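Long-range contact in Two-component sensor histidine kinase (Nostoc sp., PDB 6OZB), which probably senses light through a bilin bound in its GAF domain, here phycoerythrobilin, and passes the signal on as a phytochrome-type sensor histidine kinase: residues 54-59 against 161-166. The protein carries 1 engineered substitution. Numbering follows the deposited sequence.
Sequences IYKFHP and ELWGLL. With PEB (phycoerythrobilin), chain F.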
ATOM      1  N   ILE C  54      25.210   5.395 -11.259  1.00 17.70           N
ATOM      2  CA  ILE C  54      25.750   5.197  -9.929  1.00 15.69           C
ATOM      3  C   ILE C  54      26.112   6.579  -9.391  1.00 16.40           C
ATOM      4  O   ILE C  54      26.768   7.393 -10.062  1.00 15.39           O
ATOM      5  CB  ILE C  54      26.935   4.221  -9.946  1.00 17.67           C
ATOM      6  CG1 ILE C  54      26.383   2.834 -10.290  1.00 26.44           C
ATOM      7  CG2 ILE C  54      27.658   4.230  -8.588  1.00 21.93           C
ATOM      8  CD1 ILE C  54      27.350   1.736 -10.254  1.00 37.63           C
ATOM      9  N   TYR C  55      25.598   6.846  -8.205  1.00 17.37           N
ATOM     10  CA  TYR C  55      25.690   8.128  -7.522  1.00 15.30           C
ATOM     11  C   TYR C  55      26.618   7.931  -6.330  1.00 19.41           C
ATOM     12  O   TYR C  55      26.412   7.013  -5.568  1.00 21.99           O
ATOM     13  CB  TYR C  55      24.284   8.563  -7.087  1.00 17.10           C
ATOM     14  CG  TYR C  55      24.143   9.896  -6.461  1.00 21.08           C
ATOM     15  CD1 TYR C  55      24.167  11.068  -7.219  1.00 23.37           C
ATOM     16  CD2 TYR C  55      23.918  10.005  -5.106  1.00 21.28           C
ATOM     17  CE1 TYR C  55      24.019  12.291  -6.626  1.00 20.24           C
ATOM     18  CE2 TYR C  55      23.745  11.219  -4.517  1.00 19.77           C
ATOM     19  CZ  TYR C  55      23.803  12.365  -5.272  1.00 21.73           C
ATOM     20  OH  TYR C  55      23.633  13.591  -4.668  1.00 24.44           O
ATOM     21  N   LYS C  56      27.629   8.770  -6.176  1.00 17.14           N
ATOM     22  CA  LYS C  56      28.593   8.602  -5.092  1.00 14.85           C
ATOM     23  C   LYS C  56      28.467   9.775  -4.122  1.00 18.79           C
ATOM     24  O   LYS C  56      28.490  10.949  -4.530  1.00 17.87           O
ATOM     25  CB  LYS C  56      30.006   8.505  -5.655  1.00 22.52           C
ATOM     26  CG  LYS C  56      31.104   8.189  -4.598  1.00 27.97           C
ATOM     27  CD  LYS C  56      32.484   8.332  -5.248  1.00 33.34           C
ATOM     28  CE  LYS C  56      33.650   7.842  -4.377  1.00 45.28           C
ATOM     29  NZ  LYS C  56      33.562   8.329  -3.000  1.00 52.71           N
ATOM     30  N   PHE C  57      28.324   9.471  -2.835  1.00 17.45           N
ATOM     31  CA  PHE C  57      28.165  10.528  -1.833  1.00 17.35           C
ATOM     32  C   PHE C  57      29.498  11.191  -1.486  1.00 22.06           C
ATOM     33  O   PHE C  57      30.533  10.528  -1.410  1.00 23.02           O
ATOM     34  CB  PHE C  57      27.531  10.002  -0.555  1.00 17.61           C
ATOM     35  CG  PHE C  57      26.076   9.705  -0.684  1.00 20.03           C
ATOM     36  CD1 PHE C  57      25.155  10.735  -0.760  1.00 22.01           C
ATOM     37  CD2 PHE C  57      25.616   8.398  -0.733  1.00 21.54           C
ATOM     38  CE1 PHE C  57      23.795  10.470  -0.897  1.00 21.42           C
ATOM     39  CE2 PHE C  57      24.271   8.126  -0.859  1.00 20.07           C
ATOM     40  CZ  PHE C  57      23.353   9.172  -0.951  1.00 26.82           C
ATOM     41  N   HIS C  58      29.441  12.511  -1.311  1.00 22.94           N
ATOM     42  CA  HIS C  58      30.508  13.295  -0.693  1.00 28.52           C
ATOM     43  C   HIS C  58      30.330  13.267   0.828  1.00 27.27           C
ATOM     44  O   HIS C  58      29.241  12.993   1.325  1.00 32.69           O
ATOM     45  CB  HIS C  58      30.471  14.745  -1.178  1.00 36.17           C
ATOM     46  CG  HIS C  58      30.561  14.898  -2.663  1.00 36.67           C
ATOM     47  ND1 HIS C  58      31.678  14.545  -3.388  1.00 44.62           N
ATOM     48  CD2 HIS C  58      29.669  15.378  -3.562  1.00 37.15           C
ATOM     49  CE1 HIS C  58      31.469  14.799  -4.668  1.00 37.97           C
ATOM     50  NE2 HIS C  58      30.256  15.303  -4.799  1.00 42.28           N
ATOM     51  N   PRO C  59      31.382  13.595   1.578  1.00 30.70           N
ATOM     52  CA  PRO C  59      31.259  13.612   3.038  1.00 33.59           C
ATOM     53  C   PRO C  59      30.111  14.474   3.588  1.00 41.15           C
ATOM     54  O   PRO C  59      29.516  14.095   4.599  1.00 43.62           O
ATOM     55  CB  PRO C  59      32.612  14.176   3.484  1.00 35.87           C
ATOM     56  CG  PRO C  59      33.557  13.742   2.421  1.00 35.94           C
ATOM     57  CD  PRO C  59      32.766  13.826   1.136  1.00 36.20           C
ATOM     58  N   GLU C 161      29.416   2.169   5.908  1.00 37.62           N
ATOM     59  CA  GLU C 161      29.237   3.536   5.438  1.00 40.25           C
ATOM     60  C   GLU C 161      28.388   3.554   4.177  1.00 23.44           C
ATOM     61  O   GLU C 161      28.596   2.755   3.267  1.00 25.33           O
ATOM     62  CB  GLU C 161      30.585   4.192   5.139  1.00 68.56           C
ATOM     63  CG  GLU C 161      31.530   4.292   6.337  1.00 95.06           C
ATOM     64  CD  GLU C 161      31.074   5.290   7.388  1.00110.07           C
ATOM     65  OE1 GLU C 161      30.455   6.311   7.018  1.00115.26           O
ATOM     66  OE2 GLU C 161      31.351   5.057   8.588  1.00111.33           O
ATOM     67  N   LEU C 162      27.417   4.455   4.142  1.00 24.31           N
ATOM     68  CA  LEU C 162      26.634   4.666   2.931  1.00 27.61           C
ATOM     69  C   LEU C 162      27.525   5.330   1.895  1.00 28.41           C
ATOM     70  O   LEU C 162      27.834   6.509   1.996  1.00 31.76           O
ATOM     71  CB  LEU C 162      25.402   5.523   3.214  1.00 24.06           C
ATOM     72  CG  LEU C 162      24.525   5.863   2.019  1.00 22.64           C
ATOM     73  CD1 LEU C 162      23.989   4.589   1.335  1.00 22.46           C
ATOM     74  CD2 LEU C 162      23.397   6.782   2.420  1.00 31.50           C
ATOM     75  N   TRP C 163      27.837   4.598   0.846  1.00 21.59           N
ATOM     76  CA  TRP C 163      28.828   5.029  -0.124  1.00 16.17           C
ATOM     77  C   TRP C 163      28.193   5.672  -1.342  1.00 19.25           C
ATOM     78  O   TRP C 163      28.737   6.635  -1.889  1.00 18.77           O
ATOM     79  CB  TRP C 163      29.648   3.824  -0.554  1.00 17.28           C
ATOM     80  CG  TRP C 163      30.772   4.081  -1.528  1.00 17.42           C
ATOM     81  CD1 TRP C 163      32.085   4.279  -1.213  1.00 19.04           C
ATOM     82  CD2 TRP C 163      30.693   4.130  -2.952  1.00 20.44           C
ATOM     83  NE1 TRP C 163      32.823   4.447  -2.356  1.00 17.12           N
ATOM     84  CE2 TRP C 163      31.993   4.356  -3.436  1.00 16.91           C
ATOM     85  CE3 TRP C 163      29.652   3.983  -3.877  1.00 16.01           C
ATOM     86  CZ2 TRP C 163      32.271   4.469  -4.788  1.00 18.33           C
ATOM     87  CZ3 TRP C 163      29.936   4.093  -5.209  1.00 21.44           C
ATOM     88  CH2 TRP C 163      31.239   4.323  -5.652  1.00 19.28           C
ATOM     89  N   GLY C 164      27.049   5.145  -1.764  1.00 16.63           N
ATOM     90  CA  GLY C 164      26.394   5.654  -2.968  1.00 14.14           C
ATOM     91  C   GLY C 164      25.049   5.016  -3.199  1.00 16.01           C
ATOM     92  O   GLY C 164      24.504   4.387  -2.290  1.00 15.76           O
ATOM     93  N   LEU C 165      24.531   5.192  -4.412  1.00 18.76           N
ATOM     94  CA  LEU C 165      23.236   4.632  -4.821  1.00 16.58           C
ATOM     95  C   LEU C 165      23.346   4.053  -6.209  1.00 13.78           C
ATOM     96  O   LEU C 165      24.010   4.649  -7.074  1.00 18.37           O
ATOM     97  CB  LEU C 165      22.137   5.714  -4.843  1.00 16.99           C
ATOM     98  CG  LEU C 165      21.943   6.597  -3.605  1.00 16.63           C
ATOM     99  CD1 LEU C 165      20.944   7.728  -3.833  1.00 19.56           C
ATOM    100  CD2 LEU C 165      21.493   5.733  -2.430  1.00 19.37           C
ATOM    101  N   LEU C 166      22.653   2.937  -6.434  1.00 13.58           N
ATOM    102  CA  LEU C 166      22.346   2.468  -7.782  1.00 14.93           C
ATOM    103  C   LEU C 166      20.949   2.980  -8.125  1.00 15.37           C
ATOM    104  O   LEU C 166      19.981   2.698  -7.397  1.00 14.71           O
ATOM    105  CB  LEU C 166      22.401   0.957  -7.872  1.00 15.66           C
ATOM    106  CG  LEU C 166      22.015   0.305  -9.189  1.00 18.31           C
ATOM    107  CD1 LEU C 166      23.019   0.712 -10.257  1.00 18.64           C
ATOM    108  CD2 LEU C 166      21.969  -1.201  -9.022  1.00 17.07           C
TER
HETATM  109  CHC PEB F 900      17.362  12.086  -4.950  1.00 20.30           C
HETATM  110  NC  PEB F 900      15.453  12.006  -3.293  1.00 21.58           N
HETATM  111  C1C PEB F 900      14.837  11.125  -2.458  1.00 20.45           C
HETATM  112  C2C PEB F 900      15.428   9.891  -2.566  1.00 22.80           C
HETATM  113  C3C PEB F 900      16.449   9.995  -3.486  1.00 21.96           C
HETATM  114  C4C PEB F 900      16.455  11.334  -3.934  1.00 16.88           C
HETATM  115  CMC PEB F 900      17.334   8.810  -3.827  1.00 26.08           C
HETATM  116  CAC PEB F 900      14.955   8.645  -1.744  1.00 15.89           C
HETATM  117  CBC PEB F 900      13.665   8.078  -2.312  1.00 21.89           C
HETATM  118  CGC PEB F 900      13.998   7.253  -3.528  1.00 28.33           C
HETATM  119  O1C PEB F 900      14.797   6.284  -3.398  1.00 24.48           O
HETATM  120  O2C PEB F 900      13.480   7.515  -4.655  1.00 21.85           O
HETATM  121  ND  PEB F 900      17.247  10.453  -6.746  1.00 28.29           N
HETATM  122  C1D PEB F 900      18.152  11.190  -5.770  1.00 27.37           C
HETATM  123  C2D PEB F 900      19.012  11.970  -6.647  1.00 25.39           C
HETATM  124  C3D PEB F 900      18.687  11.787  -7.974  1.00 28.86           C
HETATM  125  C4D PEB F 900      17.631  10.856  -8.127  1.00 33.05           C
HETATM  126  CMD PEB F 900      20.072  12.971  -6.113  1.00 28.57           C
HETATM  127  CAD PEB F 900      19.326  12.583  -9.126  1.00 48.75           C
HETATM  128  CBD PEB F 900      19.671  11.919 -10.272  1.00 56.99           C
HETATM  129  OD  PEB F 900      17.121  10.442  -9.158  1.00 29.20           O
HETATM  130  NA  PEB F 900      13.902  16.784  -2.871  1.00 24.13           N
HETATM  131  C1A PEB F 900      14.365  17.934  -3.567  1.00 30.03           C
HETATM  132  C2A PEB F 900      13.961  19.172  -2.809  1.00 25.55           C
HETATM  133  C3A PEB F 900      13.223  18.714  -1.560  1.00 25.94           C
HETATM  134  C4A PEB F 900      13.217  17.176  -1.657  1.00 25.41           C
HETATM  135  CMA PEB F 900      15.176  20.098  -2.489  1.00 28.90           C
HETATM  136  CBA PEB F 900      11.639  20.723  -1.304  1.00 26.91           C
HETATM  137  OA  PEB F 900      15.007  17.892  -4.602  1.00 28.26           O
HETATM  138  CHA PEB F 900      12.557  16.390  -0.759  1.00 19.65           C
HETATM  139  CAA PEB F 900      11.782  19.190  -1.354  1.00 23.54           C
HETATM  140  NB  PEB F 900      13.501  13.977  -1.543  1.00 17.61           N
HETATM  141  C1B PEB F 900      12.602  14.865  -0.794  1.00 19.17           C
HETATM  142  C2B PEB F 900      11.684  14.099   0.014  1.00 17.53           C
HETATM  143  C3B PEB F 900      11.979  12.717  -0.219  1.00 17.51           C
HETATM  144  C4B PEB F 900      13.125  12.599  -1.188  1.00 21.89           C
HETATM  145  CHB PEB F 900      13.622  11.375  -1.562  1.00 18.16           C
HETATM  146  CMB PEB F 900      10.637  14.675   0.913  1.00 20.81           C
HETATM  147  CAB PEB F 900      11.265  11.536   0.405  1.00 17.13           C
HETATM  148  CBB PEB F 900      10.225  11.024  -0.568  1.00 17.57           C
HETATM  149  CGB PEB F 900       9.449   9.957   0.206  1.00 22.39           C
HETATM  150  O1B PEB F 900      10.068   8.908   0.558  1.00 27.88           O
HETATM  151  O2B PEB F 900       8.245  10.144   0.505  1.00 17.11           O
HETATM  152  O   HOH W   1      31.206   7.747  -1.195  1.00 25.30           O
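With CG anti to the backbone N in both Lys56 (chi1 -174°) and Trp163 (chi1 -178°), the lysine chain is laid across one face of the indole. Lys56 CG sits 4.0 Å from the centroid of the six-membered ring of Trp163, a CH-pi contact, and Lys56 CE comes within 3.7 Å of Trp163 CZ2. The bend at the end of the lysine turns NZ to a water that accepts from it, donates to Phe57 O and Trp163 O, and lies over the same indole face. Ile54 CG2 meets the ring edge at Trp163 CZ3. Cutting Trp163 back to an alanine is likely to leave the methylenes of Lys56 without their aromatic platform and to open a gap beside Ile54. The strands are neighbours in the antiparallel GAF-domain sheet: Tyr55 and Leu165 form a hydrogen-bonded pair, Tyr55 N reaching Leu165 O at 2.9 Å, nearly straight (172°). Phe57 N bonds to Trp163 O at 3.0 Å, beside a classic beta bulge in which Trp163 and Gly164 both face Ile156. On the chromophore side, Phe57 CE2 touches Leu162 CD2 at 3.6 Å and Leu165 CG at 3.9 Å. Tyr55 and Leu165 run side by side into the bilin pocket, where Leu165 CD1 packs 3.8 Å from phycoerythrobilin CMC. The other face, carrying Ile54, Trp163 and Leu166, is covered by helix 178-201, with Leu191 against Ile54 and Ile195 against Trp163.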